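Local coordinates for protein extracellular invertase (Aspergillus kawachii, PDB 5XH8) that probably hydrolyses sucrose as a family GH32 beta-fructofuranosidase, and shows high transfructosylation activity, the transfer of fructosyl units that makes fructooligosaccharides such as 1-kestose, at residues L73-D78 with A599-Q604; L290-T295 with V302-N307; S475-L480 with I575-N580. One frame throughout, in Å; residues are numbered along the deposited sequence.

Contact 1: residues L73-D78 with A599-Q604; sequences LATYQD and AWPDRQ
Where Tyr76 meets Ala599, the loop before strand 77-78 and the irregular segment 599-604 share one direct backbone hydrogen bond, Tyr76 N to Ala599 O at 2.8 Å, and just beyond it 599-604 folds into a type I turn from Trp600 to Arg603. The CA of Thr75 leans on the same carbonyl. A water then bridges the backbones, donating to Tyr76 O at 2.7 Å and accepting from Asp602 N at 2.9 Å.

Among the side chains, Trp600 is the platform. CB of Tyr76 sits over one face of its six-membered ring, 3.6 Å from the centroid, in a CH-pi contact, while the two aromatic rings themselves meet obliquely. The guanidinium of Arg603 lies over the opposite face of the indole, almost flush with the Asp78 carboxylate, the two planes being 3° apart. Arg603 grips that carboxylate side-on: NE reaches OD2 of Asp78 at 2.8 Å and NH2 reaches OD1 at 2.8 Å, both on syn lone pairs and nearly straight. Toward the surface, Gln77 starts out away from the turn, but a bend at chi2 (64°) brings its amide back, and NE2 donates to Asp602 OD2 at 2.6 Å from above the carboxylate plane. Further bonds, from Trp600 NE1 to His31 O and from Arg603 NH2 to Leu33 O, tie the turn to the 31-33 region.

The tail of the chain is thus fastened to the N-terminal GH32 domain by a two-pronged salt bridge steadied on an indole; the carboxylate of Asp78 probably also eases the closeness of Arg603 to Arg27.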
loop_
_atom_site.group_PDB
_atom_site.type_symbol
_atom_site.label_atom_id
_atom_site.label_comp_id
_atom_site.label_asym_id
_atom_site.label_seq_id
_atom_site.Cartn_x
_atom_site.Cartn_y
_atom_site.Cartn_z
ATOM N N LEU A 73 -33.927 -4.377 -18.603
ATOM C CA LEU A 73 -33.237 -3.162 -19.047
ATOM C C LEU A 73 -34.197 -1.986 -19.306
ATOM O O LEU A 73 -33.985 -1.160 -20.197
ATOM C CB LEU A 73 -32.301 -3.428 -20.235
ATOM C CG LEU A 73 -31.149 -2.415 -20.411
ATOM C CD1 LEU A 73 -30.134 -2.482 -19.262
ATOM C CD2 LEU A 73 -30.446 -2.597 -21.749
ATOM N N ALA A 74 -35.214 -1.910 -18.455
ATOM C CA ALA A 74 -36.185 -0.808 -18.470
ATOM C C ALA A 74 -36.488 -0.357 -17.066
ATOM O O ALA A 74 -36.377 0.839 -16.756
ATOM C CB ALA A 74 -37.462 -1.243 -19.169
ATOM N N THR A 75 -36.839 -1.320 -16.216
ATOM C CA THR A 75 -37.194 -1.072 -14.837
ATOM C C THR A 75 -36.173 -1.700 -13.881
ATOM O O THR A 75 -35.482 -2.666 -14.229
ATOM C CB THR A 75 -38.564 -1.684 -14.520
ATOM O OG1 THR A 75 -38.475 -3.114 -14.646
ATOM C CG2 THR A 75 -39.647 -1.126 -15.455
ATOM N N TYR A 76 -36.128 -1.171 -12.665
ATOM C CA TYR A 76 -35.088 -1.511 -11.690
ATOM C C TYR A 76 -35.662 -1.836 -10.326
ATOM O O TYR A 76 -36.741 -1.341 -9.958
ATOM C CB TYR A 76 -34.077 -0.353 -11.576
ATOM C CG TYR A 76 -33.480 -0.000 -12.901
ATOM C CD1 TYR A 76 -34.127 0.883 -13.757
ATOM C CD2 TYR A 76 -32.288 -0.589 -13.344
ATOM C CE1 TYR A 76 -33.608 1.192 -14.999
ATOM C CE2 TYR A 76 -31.755 -0.274 -14.588
ATOM C CZ TYR A 76 -32.418 0.622 -15.416
ATOM O OH TYR A 76 -31.913 0.968 -16.654
ATOM N N GLN A 77 -34.916 -2.645 -9.578
ATOM C CA GLN A 77 -35.192 -2.967 -8.180
ATOM C C GLN A 77 -33.954 -2.605 -7.353
ATOM O O GLN A 77 -32.847 -3.092 -7.628
ATOM C CB GLN A 77 -35.440 -4.475 -7.998
ATOM C CG GLN A 77 -36.848 -4.948 -8.268
ATOM C CD GLN A 77 -37.314 -4.761 -9.712
ATOM O OE1 GLN A 77 -36.582 -5.036 -10.694
ATOM N NE2 GLN A 77 -38.570 -4.306 -9.855
ATOM N N ASP A 78 -34.148 -1.831 -6.295
ATOM C CA ASP A 78 -33.058 -1.504 -5.389
ATOM C C ASP A 78 -32.489 -2.752 -4.714
ATOM O O ASP A 78 -33.230 -3.658 -4.391
ATOM C CB ASP A 78 -33.533 -0.551 -4.302
ATOM C CG ASP A 78 -33.868 0.813 -4.848
ATOM O OD1 ASP A 78 -32.951 1.475 -5.392
ATOM O OD2 ASP A 78 -35.068 1.177 -4.786
ATOM N N ALA A 599 -39.740 3.656 -13.893
ATOM C CA ALA A 599 -38.538 2.816 -13.890
ATOM C C ALA A 599 -38.281 2.151 -12.543
ATOM O O ALA A 599 -37.436 1.256 -12.477
ATOM C CB ALA A 599 -37.319 3.609 -14.347
ATOM N N TRP A 600 -39.000 2.579 -11.496
ATOM C CA TRP A 600 -38.865 2.060 -10.152
ATOM C C TRP A 600 -40.211 1.574 -9.592
ATOM O O TRP A 600 -40.675 2.103 -8.588
ATOM C CB TRP A 600 -38.237 3.153 -9.234
ATOM C CG TRP A 600 -36.852 3.519 -9.664
ATOM C CD1 TRP A 600 -36.492 4.556 -10.480
ATOM C CD2 TRP A 600 -35.638 2.812 -9.359
ATOM N NE1 TRP A 600 -35.136 4.557 -10.685
ATOM C CE2 TRP A 600 -34.585 3.495 -10.014
ATOM C CE3 TRP A 600 -35.342 1.679 -8.600
ATOM C CZ2 TRP A 600 -33.251 3.075 -9.933
ATOM C CZ3 TRP A 600 -34.010 1.261 -8.509
ATOM C CH2 TRP A 600 -32.981 1.965 -9.180
ATOM N N PRO A 601 -40.788 0.493 -10.171
ATOM C CA PRO A 601 -42.146 0.074 -9.782
ATOM C C PRO A 601 -42.303 -0.381 -8.341
ATOM O O PRO A 601 -43.420 -0.364 -7.853
ATOM C CB PRO A 601 -42.477 -1.076 -10.757
ATOM C CG PRO A 601 -41.144 -1.596 -11.196
ATOM C CD PRO A 601 -40.229 -0.387 -11.219
ATOM N N ASP A 602 -41.224 -0.781 -7.671
ATOM C CA ASP A 602 -41.299 -1.214 -6.280
ATOM C C ASP A 602 -40.926 -0.138 -5.268
ATOM O O ASP A 602 -40.931 -0.430 -4.089
ATOM C CB ASP A 602 -40.463 -2.476 -6.068
ATOM C CG ASP A 602 -40.823 -3.585 -7.057
ATOM O OD1 ASP A 602 -42.015 -3.818 -7.304
ATOM O OD2 ASP A 602 -39.906 -4.219 -7.618
ATOM N N ARG A 603 -40.622 1.088 -5.716
ATOM C CA ARG A 603 -40.625 2.280 -4.842
ATOM C C ARG A 603 -41.985 3.002 -4.895
ATOM O O ARG A 603 -42.632 3.048 -5.958
ATOM C CB ARG A 603 -39.591 3.316 -5.326
ATOM C CG ARG A 603 -38.132 2.969 -5.157
ATOM C CD ARG A 603 -37.266 4.088 -5.723
ATOM N NE ARG A 603 -35.853 3.685 -5.868
ATOM C CZ ARG A 603 -34.919 4.406 -6.489
ATOM N NH1 ARG A 603 -35.224 5.579 -7.035
ATOM N NH2 ARG A 603 -33.668 3.951 -6.585
ATOM N N GLN A 604 -42.364 3.653 -3.798
ATOM C CA GLN A 604 -43.531 4.573 -3.795
ATOM C C GLN A 604 -43.249 6.056 -4.217
ATOM O O GLN A 604 -44.192 6.787 -4.531
ATOM C CB GLN A 604 -44.224 4.554 -2.422
ATOM C CG GLN A 604 -45.746 4.656 -2.516
ATOM C CD GLN A 604 -46.405 5.213 -1.260
ATOM O OE1 GLN A 604 -45.856 5.136 -0.161
ATOM N NE2 GLN A 604 -47.599 5.773 -1.422
HETATM O O HOH W 1 -38.347 -0.422 -7.981
#

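Contact 2: residues L290-T295 with V302-N307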
loop_
_atom_site.group_PDB
_atom_site.type_symbol
_atom_site.label_atom_id
_atom_site.label_comp_id
_atom_site.label_asym_id
_atom_site.label_seq_id
_atom_site.Cartn_x
_atom_site.Cartn_y
_atom_site.Cartn_z
ATOM N N LEU A 290 -16.192 12.125 -23.521
ATOM C CA LEU A 290 -15.747 11.748 -24.874
ATOM C C LEU A 290 -15.813 10.248 -25.176
ATOM O O LEU A 290 -15.771 9.402 -24.267
ATOM C CB LEU A 290 -14.316 12.245 -25.086
ATOM C CG LEU A 290 -13.987 13.699 -24.798
ATOM C CD1 LEU A 290 -12.505 13.976 -25.047
ATOM C CD2 LEU A 290 -14.836 14.614 -25.652
ATOM N N TRP A 291 -15.948 9.939 -26.471
ATOM C CA TRP A 291 -15.697 8.601 -27.024
ATOM C C TRP A 291 -14.576 8.716 -28.060
ATOM O O TRP A 291 -14.349 9.797 -28.636
ATOM C CB TRP A 291 -16.954 7.965 -27.642
ATOM C CG TRP A 291 -17.456 8.654 -28.915
ATOM C CD1 TRP A 291 -18.446 9.582 -28.991
ATOM C CD2 TRP A 291 -16.983 8.457 -30.263
ATOM N NE1 TRP A 291 -18.637 9.979 -30.292
ATOM C CE2 TRP A 291 -17.758 9.310 -31.103
ATOM C CE3 TRP A 291 -15.992 7.641 -30.848
ATOM C CZ2 TRP A 291 -17.563 9.393 -32.509
ATOM C CZ3 TRP A 291 -15.792 7.722 -32.264
ATOM C CH2 TRP A 291 -16.577 8.602 -33.064
ATOM N N VAL A 292 -13.857 7.612 -28.262
ATOM C CA VAL A 292 -12.688 7.581 -29.156
ATOM C C VAL A 292 -12.585 6.220 -29.791
ATOM O O VAL A 292 -12.653 5.203 -29.091
ATOM C CB VAL A 292 -11.357 7.838 -28.419
ATOM C CG1 VAL A 292 -10.212 8.042 -29.417
ATOM C CG2 VAL A 292 -11.459 9.047 -27.514
ATOM N N SER A 293 -12.429 6.215 -31.121
ATOM C CA SER A 293 -12.174 4.996 -31.896
ATOM C C SER A 293 -10.687 4.931 -32.159
ATOM O O SER A 293 -10.055 5.954 -32.337
ATOM C CB SER A 293 -12.913 5.053 -33.247
ATOM O OG SER A 293 -12.617 3.905 -34.028
ATOM N N GLY A 294 -10.123 3.737 -32.182
ATOM C CA GLY A 294 -8.722 3.604 -32.491
ATOM C C GLY A 294 -8.287 2.222 -32.900
ATOM O O GLY A 294 -8.996 1.232 -32.681
ATOM N N THR A 295 -7.105 2.165 -33.508
ATOM C CA THR A 295 -6.512 0.890 -33.897
ATOM C C THR A 295 -5.460 0.575 -32.862
ATOM O O THR A 295 -4.871 1.473 -32.259
ATOM C CB THR A 295 -5.883 0.933 -35.313
ATOM O OG1 THR A 295 -4.921 1.988 -35.371
ATOM C CG2 THR A 295 -6.956 1.168 -36.411
ATOM N N VAL A 302 2.197 -2.360 -26.636
ATOM C CA VAL A 302 0.930 -2.132 -27.305
ATOM C C VAL A 302 0.503 -0.654 -27.209
ATOM O O VAL A 302 0.819 0.055 -26.249
ATOM C CB VAL A 302 -0.143 -3.116 -26.787
ATOM C CG1 VAL A 302 -0.665 -2.697 -25.413
ATOM C CG2 VAL A 302 -1.274 -3.259 -27.777
ATOM N N SER A 303 -0.193 -0.203 -28.240
ATOM C CA SER A 303 -0.563 1.187 -28.407
ATOM C C SER A 303 -1.973 1.307 -28.994
ATOM O O SER A 303 -2.308 0.578 -29.930
ATOM C CB SER A 303 0.427 1.828 -29.364
ATOM O OG SER A 303 0.643 3.148 -28.981
ATOM N N PHE A 304 -2.773 2.228 -28.448
ATOM C CA PHE A 304 -4.089 2.574 -28.975
ATOM C C PHE A 304 -3.916 3.875 -29.747
ATOM O O PHE A 304 -3.438 4.851 -29.201
ATOM C CB PHE A 304 -5.075 2.757 -27.814
ATOM C CG PHE A 304 -6.432 3.268 -28.216
ATOM C CD1 PHE A 304 -7.375 2.416 -28.758
ATOM C CD2 PHE A 304 -6.778 4.590 -27.991
ATOM C CE1 PHE A 304 -8.642 2.885 -29.114
ATOM C CE2 PHE A 304 -8.038 5.065 -28.332
ATOM C CZ PHE A 304 -8.978 4.206 -28.902
ATOM N N ASN A 305 -4.286 3.877 -31.021
ATOM C CA ASN A 305 -4.008 5.014 -31.926
ATOM C C ASN A 305 -5.349 5.556 -32.408
ATOM O O ASN A 305 -6.007 4.923 -33.242
ATOM C CB ASN A 305 -3.132 4.547 -33.093
ATOM C CG ASN A 305 -1.880 3.826 -32.614
ATOM O OD1 ASN A 305 -0.987 4.447 -32.066
ATOM N ND2 ASN A 305 -1.848 2.501 -32.752
ATOM N N PRO A 306 -5.791 6.685 -31.840
ATOM C CA PRO A 306 -7.087 7.253 -32.215
ATOM C C PRO A 306 -7.238 7.574 -33.713
ATOM O O PRO A 306 -6.359 8.224 -34.291
ATOM C CB PRO A 306 -7.138 8.559 -31.419
ATOM C CG PRO A 306 -6.259 8.330 -30.249
ATOM C CD PRO A 306 -5.151 7.458 -30.760
ATOM N N ASN A 307 -8.358 7.172 -34.311
ATOM C CA ASN A 307 -8.671 7.569 -35.697
ATOM C C ASN A 307 -9.911 8.446 -35.858
ATOM O O ASN A 307 -10.116 9.007 -36.935
ATOM C CB ASN A 307 -8.747 6.350 -36.619
ATOM C CG ASN A 307 -9.603 5.249 -36.059
ATOM O OD1 ASN A 307 -10.628 5.495 -35.405
ATOM N ND2 ASN A 307 -9.176 4.019 -36.285
#
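Phe304 and Val292 come together through similar first torsions: the ring of Phe304 is swung opposite its own backbone N (chi1 173°), and CG1 of Val292 takes the equivalent place (chi1 -170°), which sets the methyl against the ring. CG1 touches Phe304 CE2 at 3.8 Å and, on the neighbouring strand position, Pro306 CB at 3.7 Å. The Phe304 ring continues obliquely past Gly294, whose CA lies 3.5 Å from CE1; with no side chain here, the ring can pass close to the main chain.

The backbones meet around this cluster. Gly294 and Pro306 form an antiparallel non-hydrogen-bonded pair, a position that suits a proline because no N-H is called for across this pair. The hydrogen-bonded pair follows at Thr295 and Asn305: Asn305 N donates to Thr295 O at 2.8 Å, and Thr295 N to Asn305 O at 3.0 Å. A weak bond from Asn305 ND2 reaches the same Thr295 O, although that amide also has Ser297 OG as a partner. On the other side of Pro306, Asn307 N donates to Ser293 O at 2.9 Å, and Pro306 CA adds a CH...O contact to this oxygen. There the second strand turns a corner, and Ser293 is bonded through its backbone to both Asn307 and Met308.

Trp226 meets Phe304 edge-to-face and also touches Val292 and Pro306, so strand 219-227 helps bury the apolar cluster. This is a bent antiparallel beta hairpin, 286-298 with 302-311, in one sheet of the beta-propeller that characterises GH32 enzymes; the side chain of Pro306 lies about 7 Å from a bound glycerol.

Contact 3: residues S475-L480 with I575-N580; sequences SGFQIL and ISFFHN
Gly476 and Phe578, then Gln478 and Ser576, are the two antiparallel hydrogen-bonded pairs that join these strands. Gly476 N donates to Phe578 O at 3.0 Å and Phe578 N returns a bond to Gly476 O, though it comes from well above the carbonyl plane. The second pair is more regular, with both donors in the carbonyl planes: Gln478 N to Ser576 O measures 2.8 Å and Ser576 N to Gln478 O 2.9 Å. CA-H groups fill in between, the shortest such approach being Ile575 CA to Gln478 O at 3.2 Å; Ser475 and Phe477 make the same kind of contact with Phe578 O and Ser576 O.

Apolar contacts lie mainly on one face. Phe477 and Phe577, a non-hydrogen-bonded pair, send their rings side by side in the same direction, with CE1 of Phe477 3.9 Å from CD1 of Phe577. Their first torsions nearly match (chi1 -58° and -61°), CG lying beside the backbone N in both, in keeping with that shared direction. The ring planes are inclined by 39°, neither stacked nor perpendicular. Further along, CG2 of Ile479 meets CG1 of Ile575 at 4.1 Å. On the other face Phe578 runs its ring edge beside Gly476 N.

One polar side-chain bond closes the far end. Ser475 OG and His579 ND1 are 3.0 Å apart, the hydroxyl lying at the edge of the imidazole near its plane, and His579 NE2 is bonded in turn to Gly583 O. With both nitrogens engaged, the ring's rotation is fixed within this buried setting.

Phe587 meets both Phe477 and Phe577 edge-to-face, and strands 455-463 and 585-594 press on the same aromatic side, as expected where two antiparallel sheets face each other in a beta-sandwich. Within its own sheet the pair is flanked by strand 487-492 beside 474-481 and strand 444-446 beside 574-580.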
loop_
_atom_site.group_PDB
_atom_site.type_symbol
_atom_site.label_atom_id
_atom_site.label_comp_id
_atom_site.label_asym_id
_atom_site.label_seq_id
_atom_site.Cartn_x
_atom_site.Cartn_y
_atom_site.Cartn_z
ATOM N N SER A 475 -33.727 26.580 -36.365
ATOM C CA SER A 475 -35.030 25.928 -36.319
ATOM C C SER A 475 -35.070 24.775 -35.297
ATOM O O SER A 475 -34.102 24.028 -35.145
ATOM C CB SER A 475 -35.410 25.416 -37.719
ATOM O OG SER A 475 -34.984 26.319 -38.744
ATOM N N GLY A 476 -36.207 24.635 -34.619
ATOM C CA GLY A 476 -36.430 23.529 -33.725
ATOM C C GLY A 476 -37.773 23.608 -33.040
ATOM O O GLY A 476 -38.795 23.823 -33.696
ATOM N N PHE A 477 -37.778 23.417 -31.722
ATOM C CA PHE A 477 -39.003 23.464 -30.943
ATOM C C PHE A 477 -38.827 24.270 -29.680
ATOM O O PHE A 477 -37.732 24.396 -29.146
ATOM C CB PHE A 477 -39.486 22.069 -30.579
ATOM C CG PHE A 477 -39.744 21.188 -31.759
ATOM C CD1 PHE A 477 -40.998 21.158 -32.363
ATOM C CD2 PHE A 477 -38.733 20.372 -32.268
ATOM C CE1 PHE A 477 -41.231 20.347 -33.459
ATOM C CE2 PHE A 477 -38.966 19.557 -33.362
ATOM C CZ PHE A 477 -40.213 19.548 -33.961
ATOM N N GLN A 478 -39.942 24.820 -29.223
ATOM C CA GLN A 478 -40.034 25.472 -27.948
ATOM C C GLN A 478 -40.854 24.524 -27.078
ATOM O O GLN A 478 -41.924 24.087 -27.486
ATOM C CB GLN A 478 -40.718 26.829 -28.097
ATOM C CG GLN A 478 -40.550 27.711 -26.891
ATOM C CD GLN A 478 -41.294 29.031 -27.019
ATOM O OE1 GLN A 478 -42.508 29.099 -26.845
ATOM N NE2 GLN A 478 -40.559 30.084 -27.297
ATOM N N ILE A 479 -40.342 24.181 -25.902
ATOM C CA ILE A 479 -40.997 23.207 -25.020
ATOM C C ILE A 479 -41.125 23.762 -23.624
ATOM O O ILE A 479 -40.509 24.775 -23.303
ATOM C CB ILE A 479 -40.234 21.855 -24.973
ATOM C CG1 ILE A 479 -38.807 22.037 -24.407
ATOM C CG2 ILE A 479 -40.190 21.235 -26.364
ATOM C CD1 ILE A 479 -38.066 20.728 -24.182
ATOM N N LEU A 480 -41.907 23.074 -22.796
ATOM C CA LEU A 480 -42.092 23.459 -21.401
ATOM C C LEU A 480 -42.463 24.966 -21.284
ATOM O O LEU A 480 -41.862 25.719 -20.508
ATOM C CB LEU A 480 -40.831 23.109 -20.582
ATOM C CG LEU A 480 -40.439 21.620 -20.547
ATOM C CD1 LEU A 480 -39.005 21.425 -20.029
ATOM C CD2 LEU A 480 -41.445 20.835 -19.722
ATOM N N ILE A 575 -45.876 23.126 -26.297
ATOM C CA ILE A 575 -44.859 22.910 -27.310
ATOM C C ILE A 575 -45.207 23.698 -28.569
ATOM O O ILE A 575 -46.358 23.716 -28.971
ATOM C CB ILE A 575 -44.745 21.413 -27.654
ATOM C CG1 ILE A 575 -44.249 20.628 -26.427
ATOM C CG2 ILE A 575 -43.810 21.204 -28.848
ATOM C CD1 ILE A 575 -44.228 19.125 -26.631
ATOM N N SER A 576 -44.208 24.312 -29.192
ATOM C CA SER A 576 -44.394 25.052 -30.435
ATOM C C SER A 576 -43.265 24.772 -31.404
ATOM O O SER A 576 -42.127 24.530 -30.970
ATOM C CB SER A 576 -44.415 26.545 -30.145
ATOM O OG SER A 576 -45.480 26.830 -29.274
ATOM N N PHE A 577 -43.571 24.841 -32.707
ATOM C CA PHE A 577 -42.534 24.929 -33.747
ATOM C C PHE A 577 -41.809 26.242 -33.529
ATOM O O PHE A 577 -42.401 27.211 -33.047
ATOM C CB PHE A 577 -43.115 24.926 -35.174
ATOM C CG PHE A 577 -43.894 23.688 -35.512
ATOM C CD1 PHE A 577 -43.253 22.571 -36.011
ATOM C CD2 PHE A 577 -45.269 23.639 -35.322
ATOM C CE1 PHE A 577 -43.967 21.418 -36.303
ATOM C CE2 PHE A 577 -45.989 22.492 -35.615
ATOM C CZ PHE A 577 -45.337 21.377 -36.106
ATOM N N PHE A 578 -40.527 26.269 -33.850
ATOM C CA PHE A 578 -39.744 27.489 -33.766
ATOM C C PHE A 578 -38.863 27.582 -35.000
ATOM O O PHE A 578 -38.280 26.585 -35.424
ATOM C CB PHE A 578 -38.866 27.505 -32.511
ATOM C CG PHE A 578 -37.703 28.452 -32.610
ATOM C CD1 PHE A 578 -37.890 29.819 -32.446
ATOM C CD2 PHE A 578 -36.433 27.987 -32.912
ATOM C CE1 PHE A 578 -36.824 30.699 -32.550
ATOM C CE2 PHE A 578 -35.360 28.861 -33.017
ATOM C CZ PHE A 578 -35.552 30.221 -32.831
ATOM N N HIS A 579 -38.766 28.787 -35.555
ATOM C CA HIS A 579 -37.949 29.061 -36.745
ATOM C C HIS A 579 -37.656 30.562 -36.760
ATOM O O HIS A 579 -38.566 31.367 -36.511
ATOM C CB HIS A 579 -38.693 28.588 -38.000
ATOM C CG HIS A 579 -38.031 28.981 -39.284
ATOM N ND1 HIS A 579 -36.723 28.665 -39.575
ATOM C CD2 HIS A 579 -38.502 29.663 -40.356
ATOM C CE1 HIS A 579 -36.412 29.143 -40.766
ATOM N NE2 HIS A 579 -37.476 29.751 -41.263
ATOM N N ASN A 580 -36.398 30.949 -36.997
ATOM C CA ASN A 580 -35.999 32.370 -36.858
ATOM C C ASN A 580 -36.223 33.211 -38.133
ATOM O O ASN A 580 -35.836 34.372 -38.184
ATOM C CB ASN A 580 -34.551 32.505 -36.383
ATOM C CG ASN A 580 -33.544 32.090 -37.427
ATOM O OD1 ASN A 580 -33.857 31.325 -38.342
ATOM N ND2 ASN A 580 -32.313 32.550 -37.273
#

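The three contacts illustrate how a two-domain GH32 chain combines local and distant pairings. Contact 2 joins adjacent strands of a hairpin in the N-terminal propeller; contact 3 pairs segments 95 residues apart in the C-terminal sandwich; contact 1 spans 521 residues and brings the end of the chain back to the N-terminal domain. Contacts 2 and 3 follow one another along the sequence, both between the two segments of contact 1. None touches another: centres lie about 36 Å (1 and 2), 33 Å (1 and 3) and 38 Å (2 and 3) apart. Contacts 2 and 3 each lie within one domain, whereas contact 1 ties the tail that follows the sandwich to the propeller.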